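Local coordinates for Rab5 protein, putative (Plasmodium falciparum, PDB 3CLV) that belongs to the Rab branch of the Ras-like small G proteins and holds GDP in the pocket of its P-loop fold, at residues 152-157 with 164-169; 181-184 with 190-193. All blocks are in the same frame, centred on the assembly; numbering follows the deposited sequence.

Contact 1: 152-157 with 164-169; sequences LVANKI and VDILEV. With GDP (guanosine-5'-diphosphate), chain D.
Leu-152 meets Val-169 where strand 149-155 packs against the first turn of helix 166-175, and this pair is the tight part of the contact. The two side chains cross at about a right angle, with CD2 of Leu-152 lying 3.7 Å from CG1 of Val-169. CG1 of Val-169 stands trans to its own N (chi1 -178°); in Leu-152 chi1 (176°) turns CG toward the helix and chi2 (68°) then presents CD2. Leu-132 and Phe-124 also pack on Val-169, closing this end between sheet and helix 129-145.

One turn earlier the fit is looser. CB of Ala-154 lies 4.4 Å from CD1 of Ile-166, a partly exposed residue, although the CA atoms of these two residues are nearest across the segments at 8.5 Å. On the outer side Asp-165 is exposed and N-caps the helix, OD1 accepting a weak bond from Glu-168 N at 3.3 Å, and Glu-168 forms a salt bridge with Lys-136.

Beyond the strand, Asn-155 and Lys-156 belong to the NKxD guanine-recognition motif of Ras-like proteins. Lys-156 runs extended over the base, CG 3.5 Å from C6 of GDP, and NZ donates to O4' at 3.0 Å and to Ser-17 O. The two segments thus meet through apolar side chains alone, with polar groups serving the helix start and rim on one side and the nucleotide on the other.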
# COMPACT_ATOMS: atom_id res chain seq x y z
N LEU A 152 1.70 2.64 -20.52
CA LEU A 152 1.85 1.33 -21.14
C LEU A 152 3.27 1.30 -21.69
O LEU A 152 3.68 2.22 -22.41
CB LEU A 152 0.80 1.13 -22.23
CG LEU A 152 0.88 -0.16 -23.05
CD1 LEU A 152 0.56 -1.37 -22.15
CD2 LEU A 152 -0.11 -0.08 -24.23
N VAL A 153 4.03 0.27 -21.31
CA VAL A 153 5.45 0.22 -21.67
C VAL A 153 5.71 -0.96 -22.60
O VAL A 153 5.44 -2.12 -22.25
CB VAL A 153 6.40 0.15 -20.42
CG1 VAL A 153 7.89 -0.05 -20.83
CG2 VAL A 153 6.25 1.40 -19.55
N ALA A 154 6.23 -0.65 -23.79
CA ALA A 154 6.64 -1.66 -24.76
C ALA A 154 8.12 -1.93 -24.54
O ALA A 154 8.98 -1.21 -25.07
CB ALA A 154 6.37 -1.18 -26.19
N ASN A 155 8.43 -2.94 -23.73
CA ASN A 155 9.82 -3.26 -23.43
C ASN A 155 10.46 -4.26 -24.43
O ASN A 155 9.75 -5.01 -25.11
CB ASN A 155 9.97 -3.74 -21.98
CG ASN A 155 11.43 -3.76 -21.50
OD1 ASN A 155 12.17 -2.79 -21.66
ND2 ASN A 155 11.81 -4.86 -20.84
N LYS A 156 11.79 -4.25 -24.48
CA LYS A 156 12.61 -5.18 -25.30
C LYS A 156 12.69 -4.80 -26.78
O LYS A 156 12.90 -5.66 -27.64
CB LYS A 156 12.16 -6.64 -25.14
CG LYS A 156 12.05 -7.09 -23.66
CD LYS A 156 12.27 -8.60 -23.60
CE LYS A 156 11.74 -9.19 -22.30
NZ LYS A 156 12.09 -10.64 -22.16
N ILE A 157 12.55 -3.50 -27.05
CA ILE A 157 12.59 -3.02 -28.44
C ILE A 157 13.94 -3.28 -29.12
O ILE A 157 14.01 -3.25 -30.35
CB ILE A 157 12.20 -1.52 -28.56
CG1 ILE A 157 13.22 -0.63 -27.84
CG2 ILE A 157 10.74 -1.32 -28.11
CD1 ILE A 157 13.06 0.84 -28.06
N VAL A 164 4.18 -7.85 -32.03
CA VAL A 164 3.09 -6.88 -31.98
C VAL A 164 3.24 -5.85 -33.10
O VAL A 164 4.31 -5.73 -33.69
CB VAL A 164 3.00 -6.16 -30.59
CG1 VAL A 164 2.81 -7.20 -29.47
CG2 VAL A 164 4.24 -5.30 -30.34
N ASP A 165 2.15 -5.15 -33.39
CA ASP A 165 2.17 -4.01 -34.29
C ASP A 165 2.15 -2.74 -33.42
O ASP A 165 1.16 -2.46 -32.73
CB ASP A 165 0.94 -4.05 -35.21
CG ASP A 165 0.99 -3.01 -36.32
OD1 ASP A 165 1.24 -1.82 -36.04
OD2 ASP A 165 0.78 -3.40 -37.49
N ILE A 166 3.27 -2.01 -33.42
CA ILE A 166 3.40 -0.81 -32.58
C ILE A 166 2.30 0.22 -32.81
O ILE A 166 1.75 0.76 -31.85
CB ILE A 166 4.79 -0.13 -32.72
CG1 ILE A 166 5.86 -0.95 -32.00
CG2 ILE A 166 4.76 1.30 -32.18
CD1 ILE A 166 5.55 -1.26 -30.51
N LEU A 167 1.96 0.47 -34.08
CA LEU A 167 0.89 1.40 -34.43
C LEU A 167 -0.44 0.99 -33.82
O LEU A 167 -1.19 1.86 -33.33
CB LEU A 167 0.75 1.53 -35.95
CG LEU A 167 1.47 2.65 -36.70
CD1 LEU A 167 2.79 3.04 -36.04
CD2 LEU A 167 1.68 2.24 -38.18
N GLU A 168 -0.75 -0.31 -33.84
CA GLU A 168 -1.95 -0.79 -33.17
C GLU A 168 -1.86 -0.50 -31.66
O GLU A 168 -2.85 -0.11 -31.03
CB GLU A 168 -2.17 -2.29 -33.43
CG GLU A 168 -3.48 -2.84 -32.86
CD GLU A 168 -3.40 -3.15 -31.38
OE1 GLU A 168 -2.34 -3.64 -30.92
OE2 GLU A 168 -4.42 -2.90 -30.67
N VAL A 169 -0.67 -0.72 -31.10
CA VAL A 169 -0.43 -0.50 -29.67
C VAL A 169 -0.58 0.98 -29.30
O VAL A 169 -1.28 1.31 -28.35
CB VAL A 169 0.94 -1.04 -29.19
CG1 VAL A 169 1.09 -0.84 -27.69
CG2 VAL A 169 1.06 -2.52 -29.53
PB GDP D . 10.14 -9.71 -15.01
O1B GDP D . 10.61 -9.04 -13.76
O2B GDP D . 9.67 -11.12 -14.72
O3B GDP D . 9.01 -8.97 -15.68
O3A GDP D . 11.32 -9.78 -16.12
PA GDP D . 12.91 -9.81 -15.81
O1A GDP D . 13.24 -10.94 -14.85
O2A GDP D . 13.47 -8.47 -15.43
O5' GDP D . 13.48 -10.21 -17.26
C5' GDP D . 13.16 -11.45 -17.89
C4' GDP D . 14.23 -11.75 -18.94
O4' GDP D . 14.16 -10.79 -20.01
C3' GDP D . 15.67 -11.70 -18.43
O3' GDP D . 16.36 -12.73 -19.15
C2' GDP D . 16.20 -10.33 -18.88
O2' GDP D . 17.62 -10.29 -19.09
C1' GDP D . 15.44 -10.15 -20.18
N9 GDP D . 15.17 -8.74 -20.47
C8 GDP D . 14.57 -7.85 -19.65
N7 GDP D . 14.48 -6.65 -20.25
C5 GDP D . 15.01 -6.78 -21.49
C6 GDP D . 15.23 -5.89 -22.66
O6 GDP D . 14.86 -4.70 -22.61
N1 GDP D . 15.81 -6.43 -23.76
C2 GDP D . 16.20 -7.73 -23.84
N2 GDP D . 16.78 -8.17 -24.99
N3 GDP D . 16.06 -8.60 -22.79
C4 GDP D . 15.46 -8.17 -21.63

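Contact 2: 181-184 with 190-193. With GDP (guanosine-5'-diphosphate), chain D.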
# COMPACT_ATOMS: atom_id res chain seq x y z
N ILE A 181 5.22 4.41 -24.03
CA ILE A 181 6.64 4.56 -24.29
C ILE A 181 7.24 3.20 -24.72
O ILE A 181 6.77 2.14 -24.32
CB ILE A 181 7.37 5.21 -23.07
CG1 ILE A 181 8.81 5.60 -23.42
CG2 ILE A 181 7.26 4.30 -21.80
CD1 ILE A 181 9.37 6.70 -22.56
N GLN A 182 8.24 3.25 -25.60
CA GLN A 182 8.95 2.06 -26.04
C GLN A 182 10.31 2.08 -25.37
O GLN A 182 11.00 3.10 -25.40
CB GLN A 182 9.13 2.07 -27.55
CG GLN A 182 7.86 1.85 -28.34
CD GLN A 182 8.14 1.80 -29.82
OE1 GLN A 182 8.78 0.87 -30.30
NE2 GLN A 182 7.68 2.82 -30.56
N THR A 183 10.68 0.96 -24.75
CA THR A 183 11.90 0.91 -23.93
C THR A 183 12.78 -0.32 -24.20
O THR A 183 12.32 -1.34 -24.74
CB THR A 183 11.58 0.96 -22.39
OG1 THR A 183 10.85 -0.22 -22.02
CG2 THR A 183 10.78 2.20 -22.01
N SER A 184 14.04 -0.20 -23.80
CA SER A 184 14.92 -1.35 -23.65
C SER A 184 15.66 -1.23 -22.32
O SER A 184 16.43 -0.29 -22.10
CB SER A 184 15.89 -1.51 -24.84
OG SER A 184 16.76 -2.64 -24.65
N ASN A 190 15.04 4.90 -22.99
CA ASN A 190 13.73 5.41 -22.51
C ASN A 190 13.30 4.93 -21.12
O ASN A 190 12.17 5.16 -20.69
CB ASN A 190 12.60 5.12 -23.53
CG ASN A 190 12.54 6.15 -24.66
OD1 ASN A 190 13.09 7.25 -24.55
ND2 ASN A 190 11.86 5.80 -25.73
N ILE A 191 14.22 4.28 -20.41
CA ILE A 191 13.93 3.78 -19.05
C ILE A 191 13.64 4.91 -18.08
O ILE A 191 12.59 4.90 -17.43
CB ILE A 191 15.03 2.82 -18.53
CG1 ILE A 191 15.16 1.60 -19.45
CG2 ILE A 191 14.78 2.42 -17.05
CD1 ILE A 191 13.91 0.67 -19.51
N LYS A 192 14.55 5.89 -17.98
CA LYS A 192 14.34 7.06 -17.14
C LYS A 192 13.12 7.84 -17.62
O LYS A 192 12.36 8.39 -16.81
CB LYS A 192 15.56 7.99 -17.11
CG LYS A 192 16.78 7.47 -16.33
CD LYS A 192 17.84 8.59 -16.31
CE LYS A 192 19.26 8.08 -16.51
NZ LYS A 192 20.01 8.10 -15.20
N ASN A 193 12.92 7.84 -18.94
CA ASN A 193 11.81 8.58 -19.57
C ASN A 193 10.43 8.05 -19.14
O ASN A 193 9.46 8.80 -19.12
CB ASN A 193 11.94 8.56 -21.10
CG ASN A 193 12.99 9.55 -21.65
OD1 ASN A 193 13.29 10.57 -21.04
ND2 ASN A 193 13.52 9.25 -22.83
PB GDP D . 10.14 -9.71 -15.01
O1B GDP D . 10.61 -9.04 -13.76
O2B GDP D . 9.67 -11.12 -14.72
O3B GDP D . 9.01 -8.97 -15.68
O3A GDP D . 11.32 -9.78 -16.12
PA GDP D . 12.91 -9.81 -15.81
O1A GDP D . 13.24 -10.94 -14.85
O2A GDP D . 13.47 -8.47 -15.43
O5' GDP D . 13.48 -10.21 -17.26
C5' GDP D . 13.16 -11.45 -17.89
C4' GDP D . 14.23 -11.75 -18.94
O4' GDP D . 14.16 -10.79 -20.01
C3' GDP D . 15.67 -11.70 -18.43
O3' GDP D . 16.36 -12.73 -19.15
C2' GDP D . 16.20 -10.33 -18.88
O2' GDP D . 17.62 -10.29 -19.09
C1' GDP D . 15.44 -10.15 -20.18
N9 GDP D . 15.17 -8.74 -20.47
C8 GDP D . 14.57 -7.85 -19.65
N7 GDP D . 14.48 -6.65 -20.25
C5 GDP D . 15.01 -6.78 -21.49
C6 GDP D . 15.23 -5.89 -22.66
O6 GDP D . 14.86 -4.70 -22.61
N1 GDP D . 15.81 -6.43 -23.76
C2 GDP D . 16.20 -7.73 -23.84
N2 GDP D . 16.78 -8.17 -24.99
N3 GDP D . 16.06 -8.60 -22.79
C4 GDP D . 15.46 -8.17 -21.63
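This is a strand-to-helix contact at the edge of the sheet, where strand 179-183, outermost on its side, turns through a short loop into the C-terminal helix 191-206. The turn brings the backbones close, with CA of Thr-183 5.1 Å from CA of Asn-190, and the contact combines one side-chain-to-backbone hydrogen bond with apolar packing.

It is made by the carboxamide of Asn-190. Its ND2 donates to Gln-182 O at 2.9 Å, with an N-H...O angle of 161°; the acceptor lies in the amide plane, and the donor sits almost on the line of the C=O bond. The other end of the same amide, OD1, accepts from Asn-193 ND2 at 2.7 Å, that donor standing 24° off the carbonyl plane. Two bonds thus limit rotation of the Asn-190 amide and connect a strand carbonyl to the first turn of the helix.

Alongside this amide, Ile-181 reaches across with CG1 trans to its N (chi1 -170°), which brings CD1 to 3.5 Å from CB of Asn-193, the two side chains crossing nearly perpendicularly. On Thr-183, CG2 lies 3.5 Å from Asn-190 O, whereas OG1 bonds to Asn-155 OD1. Ile-191 lays CD1 against CB of Thr-183 at 3.7 Å and CG1 against Ser-184 O at 3.5 Å, with helix 20-29 packing on it as well.

Ser-184 belongs to the GDP pocket and to the SAK motif of Ras-like proteins. Its OG is bonded to Asp-158 OD2, which is also hydrogen-bonded to GDP, and to Thr-187 N. The asparagine pair probably steadies the turn between strand and helix, and the serine hydroxyl is placed to help orient Asp-158.

Contacts 1 and 2 follow one another along the chain, their centres about 11 Å apart, and meet through adjacent parallel strands. Ala-154 N to Ile-181 O (2.9 Å) and Thr-183 N to Ala-154 O (2.8 Å) are probable hydrogen bonds that set the two strands side by side. Across the same seam, CG1 of Val-153 lies 3.2 Å from OG1 of Thr-183. Helix 166-175 runs on in the chain to strand 179-183, so the helix of contact 1 leads through a short connection to the strand of contact 2. Both contacts reach GDP: Asn-155 ND2 lies 3.3 Å from N7, and Ser-184 OG lies 3.5 Å from O6.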